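PDB 1C7N: cystalysin from Treponema denticola, which is a dimeric member of the class I and II aminotransferase family, built around a mixed beta sheet and carrying pyridoxal-5'-phosphate. Local coordinates for residues Ala39-Lys44 against Gly289-Gly294; Phe240-Met245 against Glu282-Glu287; Val312-Ile317 against Ala389-Lys394. All coordinates share one frame; numbering follows the deposited sequence.

Contact 1 (Ala39-Lys44 against Gly289-Gly294)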
loop_
_atom_site.group_PDB
_atom_site.type_symbol
_atom_site.label_atom_id
_atom_site.label_comp_id
_atom_site.label_asym_id
_atom_site.label_seq_id
_atom_site.Cartn_x
_atom_site.Cartn_y
_atom_site.Cartn_z
ATOM N N ALA A 39 -2.514 -16.263 9.508
ATOM C CA ALA A 39 -2.156 -15.492 10.684
ATOM C C ALA A 39 -2.742 -14.095 10.906
ATOM O O ALA A 39 -2.037 -13.091 10.788
ATOM C CB ALA A 39 -0.637 -15.429 10.801
ATOM N N ASP A 40 -4.041 -14.043 11.190
ATOM C CA ASP A 40 -4.712 -12.805 11.577
ATOM C C ASP A 40 -5.669 -13.311 12.653
ATOM O O ASP A 40 -6.052 -14.483 12.629
ATOM C CB ASP A 40 -5.377 -12.042 10.399
ATOM C CG ASP A 40 -6.605 -12.721 9.812
ATOM O OD1 ASP A 40 -7.100 -12.175 8.799
ATOM O OD2 ASP A 40 -7.085 -13.748 10.324
ATOM N N MET A 41 -6.009 -12.461 13.619
ATOM C CA MET A 41 -6.834 -12.883 14.756
ATOM C C MET A 41 -8.349 -12.968 14.637
ATOM O O MET A 41 -8.980 -12.213 13.910
ATOM C CB MET A 41 -6.513 -12.010 15.969
ATOM C CG MET A 41 -5.049 -11.971 16.345
ATOM S SD MET A 41 -4.784 -10.993 17.841
ATOM C CE MET A 41 -2.997 -10.758 17.758
ATOM N N GLU A 42 -8.919 -13.895 15.400
ATOM C CA GLU A 42 -10.360 -14.086 15.442
ATOM C C GLU A 42 -10.903 -13.337 16.661
ATOM O O GLU A 42 -11.794 -13.811 17.370
ATOM C CB GLU A 42 -10.692 -15.577 15.525
ATOM C CG GLU A 42 -10.491 -16.321 14.199
ATOM C CD GLU A 42 -11.242 -15.670 13.038
ATOM O OE1 GLU A 42 -12.454 -15.413 13.178
ATOM O OE2 GLU A 42 -10.624 -15.421 11.982
ATOM N N PHE A 43 -10.331 -12.159 16.889
ATOM C CA PHE A 43 -10.711 -11.280 17.988
ATOM C C PHE A 43 -11.021 -9.919 17.383
ATOM O O PHE A 43 -10.448 -9.548 16.357
ATOM C CB PHE A 43 -9.539 -11.078 18.959
ATOM C CG PHE A 43 -9.102 -12.319 19.686
ATOM C CD1 PHE A 43 -7.746 -12.604 19.832
ATOM C CD2 PHE A 43 -10.030 -13.167 20.281
ATOM C CE1 PHE A 43 -7.321 -13.716 20.567
ATOM C CE2 PHE A 43 -9.617 -14.275 21.016
ATOM C CZ PHE A 43 -8.260 -14.549 21.161
ATOM N N LYS A 44 -11.925 -9.166 17.996
ATOM C CA LYS A 44 -12.169 -7.830 17.484
ATOM C C LYS A 44 -10.886 -7.074 17.851
ATOM O O LYS A 44 -10.167 -7.462 18.779
ATOM C CB LYS A 44 -13.387 -7.189 18.158
ATOM C CG LYS A 44 -14.742 -7.603 17.563
ATOM C CD LYS A 44 -14.821 -7.254 16.073
ATOM C CE LYS A 44 -16.258 -6.996 15.599
ATOM N NZ LYS A 44 -17.168 -8.171 15.730
ATOM N N GLY A 289 -1.565 -1.264 25.045
ATOM C CA GLY A 289 -0.703 -2.139 25.821
ATOM C C GLY A 289 -1.444 -3.144 26.689
ATOM O O GLY A 289 -1.079 -4.324 26.730
ATOM N N LYS A 290 -2.482 -2.689 27.385
ATOM C CA LYS A 290 -3.262 -3.571 28.255
ATOM C C LYS A 290 -3.990 -4.638 27.448
ATOM O O LYS A 290 -4.152 -5.770 27.901
ATOM C CB LYS A 290 -4.303 -2.781 29.052
ATOM C CG LYS A 290 -3.758 -1.674 29.939
ATOM C CD LYS A 290 -2.870 -2.190 31.046
ATOM C CE LYS A 290 -2.659 -1.100 32.093
ATOM N NZ LYS A 290 -2.288 0.207 31.474
ATOM N N TRP A 291 -4.450 -4.268 26.258
ATOM C CA TRP A 291 -5.159 -5.216 25.417
ATOM C C TRP A 291 -4.197 -6.334 25.017
ATOM O O TRP A 291 -4.551 -7.511 25.049
ATOM C CB TRP A 291 -5.710 -4.520 24.170
ATOM C CG TRP A 291 -6.398 -5.459 23.232
ATOM C CD1 TRP A 291 -7.716 -5.821 23.238
ATOM C CD2 TRP A 291 -5.783 -6.187 22.167
ATOM N NE1 TRP A 291 -7.958 -6.737 22.233
ATOM C CE2 TRP A 291 -6.785 -6.977 21.565
ATOM C CE3 TRP A 291 -4.476 -6.251 21.663
ATOM C CZ2 TRP A 291 -6.520 -7.823 20.483
ATOM C CZ3 TRP A 291 -4.217 -7.089 20.590
ATOM C CH2 TRP A 291 -5.238 -7.863 20.011
ATOM N N LEU A 292 -2.974 -5.958 24.653
ATOM C CA LEU A 292 -1.963 -6.930 24.256
ATOM C C LEU A 292 -1.643 -7.908 25.391
ATOM O O LEU A 292 -1.431 -9.099 25.143
ATOM C CB LEU A 292 -0.684 -6.211 23.813
ATOM C CG LEU A 292 0.487 -7.100 23.390
ATOM C CD1 LEU A 292 0.039 -8.062 22.293
ATOM C CD2 LEU A 292 1.628 -6.233 22.895
ATOM N N ASP A 293 -1.600 -7.414 26.627
ATOM C CA ASP A 293 -1.314 -8.281 27.771
ATOM C C ASP A 293 -2.400 -9.341 27.879
ATOM O O ASP A 293 -2.118 -10.525 28.086
ATOM C CB ASP A 293 -1.266 -7.488 29.085
ATOM C CG ASP A 293 -0.099 -6.521 29.149
ATOM O OD1 ASP A 293 0.978 -6.841 28.605
ATOM O OD2 ASP A 293 -0.255 -5.444 29.765
ATOM N N GLY A 294 -3.648 -8.904 27.745
ATOM C CA GLY A 294 -4.767 -9.824 27.823
ATOM C C GLY A 294 -4.772 -10.821 26.679
ATOM O O GLY A 294 -5.129 -11.990 26.863
HETATM O O HOH W 1 -10.511 -8.046 21.364
#

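Contact 2 (Phe240-Met245 against Glu282-Glu287)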
loop_
_atom_site.group_PDB
_atom_site.type_symbol
_atom_site.label_atom_id
_atom_site.label_comp_id
_atom_site.label_asym_id
_atom_site.label_seq_id
_atom_site.Cartn_x
_atom_site.Cartn_y
_atom_site.Cartn_z
ATOM N N PHE A 240 -1.275 -6.366 16.840
ATOM C CA PHE A 240 -2.623 -5.859 17.097
ATOM C C PHE A 240 -3.701 -6.252 16.086
ATOM O O PHE A 240 -4.767 -5.629 16.018
ATOM C CB PHE A 240 -2.561 -4.336 17.239
ATOM C CG PHE A 240 -1.594 -3.872 18.299
ATOM C CD1 PHE A 240 -0.295 -3.502 17.966
ATOM C CD2 PHE A 240 -1.976 -3.838 19.640
ATOM C CE1 PHE A 240 0.611 -3.103 18.955
ATOM C CE2 PHE A 240 -1.079 -3.442 20.634
ATOM C CZ PHE A 240 0.215 -3.074 20.290
ATOM N N ASN A 241 -3.422 -7.292 15.304
ATOM C CA ASN A 241 -4.369 -7.797 14.314
ATOM C C ASN A 241 -4.807 -6.743 13.292
ATOM O O ASN A 241 -6.002 -6.607 12.999
ATOM C CB ASN A 241 -5.594 -8.373 15.043
ATOM C CG ASN A 241 -6.491 -9.191 14.137
ATOM O OD1 ASN A 241 -6.066 -9.675 13.091
ATOM N ND2 ASN A 241 -7.741 -9.368 14.549
ATOM N N ILE A 242 -3.842 -6.006 12.746
ATOM C CA ILE A 242 -4.160 -4.986 11.745
ATOM C C ILE A 242 -3.400 -5.150 10.434
ATOM O O ILE A 242 -2.861 -4.185 9.882
ATOM C CB ILE A 242 -3.939 -3.551 12.288
ATOM C CG1 ILE A 242 -2.511 -3.375 12.803
ATOM C CG2 ILE A 242 -4.954 -3.254 13.382
ATOM C CD1 ILE A 242 -2.196 -1.940 13.237
ATOM N N ALA A 243 -3.366 -6.383 9.934
ATOM C CA ALA A 243 -2.708 -6.679 8.672
ATOM C C ALA A 243 -3.453 -5.916 7.576
ATOM O O ALA A 243 -2.892 -5.617 6.529
ATOM C CB ALA A 243 -2.754 -8.184 8.386
ATOM N N GLY A 244 -4.722 -5.609 7.836
ATOM C CA GLY A 244 -5.534 -4.880 6.871
ATOM C C GLY A 244 -5.397 -3.367 6.955
ATOM O O GLY A 244 -6.162 -2.627 6.324
ATOM N N MET A 245 -4.422 -2.912 7.738
ATOM C CA MET A 245 -4.144 -1.493 7.905
ATOM C C MET A 245 -2.858 -1.123 7.169
ATOM O O MET A 245 -2.453 0.042 7.142
ATOM C CB MET A 245 -4.033 -1.154 9.390
ATOM C CG MET A 245 -5.370 -1.257 10.114
ATOM S SD MET A 245 -6.618 -0.208 9.337
ATOM C CE MET A 245 -6.619 1.217 10.421
ATOM N N GLU A 282 0.320 4.324 15.655
ATOM C CA GLU A 282 0.536 5.231 16.773
ATOM C C GLU A 282 -0.429 4.939 17.924
ATOM O O GLU A 282 -0.018 4.855 19.088
ATOM C CB GLU A 282 0.380 6.687 16.320
ATOM C CG GLU A 282 0.496 7.685 17.467
ATOM C CD GLU A 282 0.496 9.127 16.997
ATOM O OE1 GLU A 282 0.134 10.011 17.800
ATOM O OE2 GLU A 282 0.872 9.378 15.832
ATOM N N ILE A 283 -1.708 4.784 17.603
ATOM C CA ILE A 283 -2.711 4.490 18.623
ATOM C C ILE A 283 -2.386 3.190 19.358
ATOM O O ILE A 283 -2.491 3.120 20.583
ATOM C CB ILE A 283 -4.114 4.340 18.017
ATOM C CG1 ILE A 283 -4.572 5.665 17.398
ATOM C CG2 ILE A 283 -5.099 3.903 19.099
ATOM C CD1 ILE A 283 -5.856 5.540 16.602
ATOM N N CYS A 284 -2.003 2.160 18.606
ATOM C CA CYS A 284 -1.682 0.861 19.204
ATOM C C CYS A 284 -0.538 0.924 20.206
ATOM O O CYS A 284 -0.652 0.419 21.325
ATOM C CB CYS A 284 -1.334 -0.166 18.119
ATOM S SG CYS A 284 -2.751 -0.775 17.155
ATOM N N TYR A 285 0.573 1.524 19.788
ATOM C CA TYR A 285 1.746 1.641 20.644
ATOM C C TYR A 285 1.480 2.506 21.872
ATOM O O TYR A 285 1.977 2.220 22.962
ATOM C CB TYR A 285 2.918 2.224 19.841
ATOM C CG TYR A 285 3.566 1.249 18.877
ATOM C CD1 TYR A 285 4.536 1.678 17.969
ATOM C CD2 TYR A 285 3.252 -0.114 18.909
ATOM C CE1 TYR A 285 5.181 0.776 17.121
ATOM C CE2 TYR A 285 3.892 -1.020 18.064
ATOM C CZ TYR A 285 4.856 -0.568 17.177
ATOM O OH TYR A 285 5.506 -1.462 16.355
ATOM N N LYS A 286 0.691 3.560 21.696
ATOM C CA LYS A 286 0.382 4.452 22.805
ATOM C C LYS A 286 -0.734 4.004 23.744
ATOM O O LYS A 286 -0.660 4.248 24.945
ATOM C CB LYS A 286 0.017 5.842 22.283
ATOM C CG LYS A 286 1.169 6.652 21.741
ATOM C CD LYS A 286 0.684 8.050 21.362
ATOM C CE LYS A 286 1.840 8.953 20.974
ATOM N NZ LYS A 286 1.354 10.313 20.602
ATOM N N GLU A 287 -1.759 3.339 23.210
ATOM C CA GLU A 287 -2.915 2.962 24.022
ATOM C C GLU A 287 -3.311 1.500 24.174
ATOM O O GLU A 287 -4.072 1.169 25.082
ATOM C CB GLU A 287 -4.155 3.697 23.497
ATOM C CG GLU A 287 -4.000 5.199 23.317
ATOM C CD GLU A 287 -5.244 5.834 22.718
ATOM O OE1 GLU A 287 -6.325 5.717 23.334
ATOM O OE2 GLU A 287 -5.145 6.449 21.629
#

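Contact 3 (Val312-Ile317 against Ala389-Lys394)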
loop_
_atom_site.group_PDB
_atom_site.type_symbol
_atom_site.label_atom_id
_atom_site.label_comp_id
_atom_site.label_asym_id
_atom_site.label_seq_id
_atom_site.Cartn_x
_atom_site.Cartn_y
_atom_site.Cartn_z
ATOM N N VAL A 312 -4.170 -36.043 26.596
ATOM C CA VAL A 312 -5.331 -36.753 27.123
ATOM C C VAL A 312 -6.082 -37.655 26.139
ATOM O O VAL A 312 -6.543 -38.738 26.511
ATOM C CB VAL A 312 -6.356 -35.751 27.716
ATOM C CG1 VAL A 312 -7.654 -36.465 28.051
ATOM C CG2 VAL A 312 -5.775 -35.082 28.960
ATOM N N ASN A 313 -6.197 -37.221 24.889
ATOM C CA ASN A 313 -6.955 -37.974 23.894
ATOM C C ASN A 313 -6.174 -38.738 22.831
ATOM O O ASN A 313 -6.571 -39.836 22.442
ATOM C CB ASN A 313 -7.941 -37.027 23.209
ATOM C CG ASN A 313 -8.910 -36.394 24.189
ATOM O OD1 ASN A 313 -9.842 -37.041 24.662
ATOM N ND2 ASN A 313 -8.687 -35.124 24.507
ATOM N N HIS A 314 -5.081 -38.156 22.345
ATOM C CA HIS A 314 -4.270 -38.793 21.313
ATOM C C HIS A 314 -2.808 -38.471 21.593
ATOM O O HIS A 314 -2.196 -37.662 20.900
ATOM C CB HIS A 314 -4.702 -38.267 19.938
ATOM C CG HIS A 314 -6.162 -38.451 19.667
ATOM N ND1 HIS A 314 -6.692 -39.647 19.226
ATOM C CD2 HIS A 314 -7.215 -37.623 19.862
ATOM C CE1 HIS A 314 -8.009 -39.546 19.164
ATOM N NE2 HIS A 314 -8.352 -38.329 19.546
ATOM N N PRO A 315 -2.230 -39.128 22.618
ATOM C CA PRO A 315 -0.854 -39.007 23.112
ATOM C C PRO A 315 0.275 -39.073 22.084
ATOM O O PRO A 315 1.347 -38.511 22.309
ATOM C CB PRO A 315 -0.746 -40.155 24.119
ATOM C CG PRO A 315 -2.122 -40.356 24.577
ATOM C CD PRO A 315 -2.921 -40.228 23.314
ATOM N N GLU A 316 0.050 -39.762 20.969
ATOM C CA GLU A 316 1.094 -39.891 19.959
ATOM C C GLU A 316 1.302 -38.607 19.165
ATOM O O GLU A 316 2.323 -38.435 18.503
ATOM C CB GLU A 316 0.792 -41.060 19.005
ATOM C CG GLU A 316 -0.329 -40.837 17.987
ATOM C CD GLU A 316 -1.723 -41.000 18.566
ATOM O OE1 GLU A 316 -2.682 -41.088 17.767
ATOM O OE2 GLU A 316 -1.871 -41.036 19.807
ATOM N N ILE A 317 0.328 -37.711 19.230
ATOM C CA ILE A 317 0.421 -36.425 18.539
ATOM C C ILE A 317 0.975 -35.452 19.578
ATOM O O ILE A 317 0.484 -35.403 20.702
ATOM C CB ILE A 317 -0.967 -35.960 18.074
ATOM C CG1 ILE A 317 -1.586 -37.026 17.169
ATOM C CG2 ILE A 317 -0.853 -34.630 17.335
ATOM C CD1 ILE A 317 -2.994 -36.716 16.720
ATOM N N ALA A 389 -13.161 -37.027 14.698
ATOM C CA ALA A 389 -12.606 -37.411 13.404
ATOM C C ALA A 389 -11.461 -38.412 13.568
ATOM O O ALA A 389 -11.373 -39.398 12.825
ATOM C CB ALA A 389 -12.123 -36.170 12.655
ATOM N N LEU A 390 -10.587 -38.157 14.539
ATOM C CA LEU A 390 -9.466 -39.050 14.797
ATOM C C LEU A 390 -9.974 -40.399 15.294
ATOM O O LEU A 390 -9.465 -41.445 14.896
ATOM C CB LEU A 390 -8.513 -38.437 15.829
ATOM C CG LEU A 390 -7.584 -37.329 15.315
ATOM C CD1 LEU A 390 -6.728 -36.802 16.450
ATOM C CD2 LEU A 390 -6.701 -37.876 14.205
ATOM N N LYS A 391 -10.974 -40.375 16.169
ATOM C CA LYS A 391 -11.538 -41.618 16.688
ATOM C C LYS A 391 -12.123 -42.436 15.541
ATOM O O LYS A 391 -11.866 -43.635 15.425
ATOM C CB LYS A 391 -12.630 -41.322 17.716
ATOM C CG LYS A 391 -12.111 -40.780 19.029
ATOM C CD LYS A 391 -13.263 -40.396 19.943
ATOM C CE LYS A 391 -12.751 -39.864 21.259
ATOM N NZ LYS A 391 -13.862 -39.378 22.111
ATOM N N ASP A 392 -12.913 -41.784 14.697
ATOM C CA ASP A 392 -13.513 -42.466 13.558
ATOM C C ASP A 392 -12.419 -43.074 12.690
ATOM O O ASP A 392 -12.520 -44.227 12.265
ATOM C CB ASP A 392 -14.354 -41.490 12.740
ATOM C CG ASP A 392 -15.615 -41.081 13.461
ATOM O OD1 ASP A 392 -16.356 -40.224 12.935
ATOM O OD2 ASP A 392 -15.870 -41.624 14.556
ATOM N N LEU A 393 -11.369 -42.296 12.438
ATOM C CA LEU A 393 -10.249 -42.771 11.638
ATOM C C LEU A 393 -9.769 -44.067 12.285
ATOM O O LEU A 393 -9.128 -44.900 11.645
ATOM C CB LEU A 393 -9.122 -41.734 11.639
ATOM C CG LEU A 393 -7.939 -41.990 10.701
ATOM C CD1 LEU A 393 -8.427 -41.999 9.262
ATOM C CD2 LEU A 393 -6.885 -40.914 10.896
ATOM N N LYS A 394 -10.111 -44.220 13.563
ATOM C CA LYS A 394 -9.758 -45.392 14.355
ATOM C C LYS A 394 -8.254 -45.579 14.444
ATOM O O LYS A 394 -7.710 -45.377 15.550
ATOM C CB LYS A 394 -10.414 -46.646 13.767
ATOM C CG LYS A 394 -11.922 -46.700 13.970
ATOM C CD LYS A 394 -12.550 -47.916 13.300
ATOM C CE LYS A 394 -12.655 -47.750 11.788
ATOM N NZ LYS A 394 -11.334 -47.615 11.117
#

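Contact 1 (Ala39-Lys44 against Gly289-Gly294)
Lys44 and Trp291 mark the closest backbone approach, 10.9 Å between their CA atoms, so the irregular run Ala39-Lys44 stands well off the first turns of helix 289-313, the gap being bridged by the side chains of Met41 and Trp291. The Trp291 indole swings out from the helix with CG anti to the backbone N (chi1 177°), and its six-membered ring reaches across the gap. Met41 comes from the opposite direction. Its chain is extended beyond CG and carries the sulfur to the rim of the indole, where Met41 SD lies 3.8 Å from Trp291 CH2. Met41 SD lies 5.2 Å from the centroid of the Trp291 six-membered ring, at 78° off the ring normal: an edge-on Met-aromatic contact in which the sulfur lies near the ring plane. The same sulfur also lies in the plane of the Phe43 ring, at its edge.

Next to this apolar meeting runs a water bridge. One water donates to Lys44 O at 2.7 Å and accepts from Trp291 NE1 at 3.0 Å, lying in the indole plane. It thus satisfies the indole N-H and ties a loop carbonyl to the helix, while Lys44 O also approaches the indole obliquely, 4.0 Å from Trp291 CZ2.

Phe5 and Tyr3 of the N-terminal tail add ring contacts to Trp291. Asp40 and Glu42 are both paired with Arg11 and Lys18, and Asp40 OD1 also takes a hydrogen bond from Tyr64 N of the second subunit. With the Met41 side chain about 10 Å from the bound pyridoxal-5'-phosphate, the Met-aromatic contact and water bridge join a loop beside the cofactor region and subunit interface to the long helix 289-313 of this aminotransferase-family fold.

Contact 2 (Phe240-Met245 against Glu282-Glu287)
Phe240 and Cys284, whose CA atoms are 7.1 Å apart, form the tight part of the contact. Cys284 CB sits over the centre of the Phe240 ring, 3.6 Å from the centroid and 14° off the normal, a CH-pi contact over one face. With SG anti to the carbonyl carbon (chi1 -74°), the sulfur leans back along the phenylalanine side chain, and Cys284 SG comes within 3.5 Å of Phe240 CG. Ile242 CD1 touches Cys284 SG at 4.1 Å. At the ring's edge the two aromatic side chains cross at about a right angle, Phe240 CE1 lying 4.0 Å from Tyr285 CE2; Trp78 of helix 69-83 stacks on Tyr285. Asn241, with positive phi, closes helix 237-240 in a Schellman motif.

Away from the Phe240 contact, on the more exposed side of helix 275-287, Lys286 NZ meets Glu282 OE1 at 3.1 Å, from above the carboxylate plane. This salt bridge spans one helical turn, and Lys286 NZ has a second one to Glu70 of helix 69-83. The chemistry implies cohesion by dispersion and weak CH-pi and sulfur-aromatic attraction, with the charges kept away from the Phe240-Cys284 packing.

Contact 3 (Val312-Ile317 against Ala389-Lys394)
Leu390 packs against His314 across the closest backbone approach, 8.3 Å between their CA atoms. Its course begins at CB, which points to the other segment; Leu390 CB lies 3.6 Å from His314 CE1, with His314 NE2 only slightly farther. CG, anti to the carbonyl carbon (chi1 -77°), carries the branch along the imidazole. At the tip, CD1 settles over one face of the ring, offset toward its rim, with Leu390 CD1 3.5 Å from His314 CD2. Leu390 CD1 stands 15° off the His314 ring normal, a CH-pi contact over the face. The same methyl also meets Ile317 tip to tip, Leu390 CD1 to Ile317 CD1 being 3.7 Å, and so touches both the imidazole and the isoleucine.

At the imidazole's edge, near its plane, Lys391 CG adds a looser touch, 4.3 Å from His314 CE1. His314 NE2 is hydrogen-bonded to Asn387 OD1, one turn earlier on the leucine's helix, which probably fixes the ring's rotation. A type I turn, closed by Ile317 N to His314 O at 3.0 Å, brings His314 and Ile317 to the same leucine. The contact thus joins the chain leaving helix 289-313 to the end of helix 376-393, with Phe345 of helix 339-350 also packing on Leu390 and Phe332, just after strand 327-331, touching Ile317.

How the contacts relate
From the N terminus, the loop 39-44 comes first, and contact 1 closes a long excursion when the chain returns at the start of helix 289-313. Contact 2 is nested inside it, closing the shorter span between 240-245 and helix 275-287. The two touch: Asn241 OD1 takes a weak hydrogen bond from Met41 N, and Phe240 packs on Trp291. Both also reach the second subunit. Contact 3 follows in series. It opens at the far end of helix 289-313, about 31 Å from contact 1 between centres, and closes when the chain returns at the end of the C-terminal helix 376-393. Helix 289-313 therefore spans from contact 1 to contact 3.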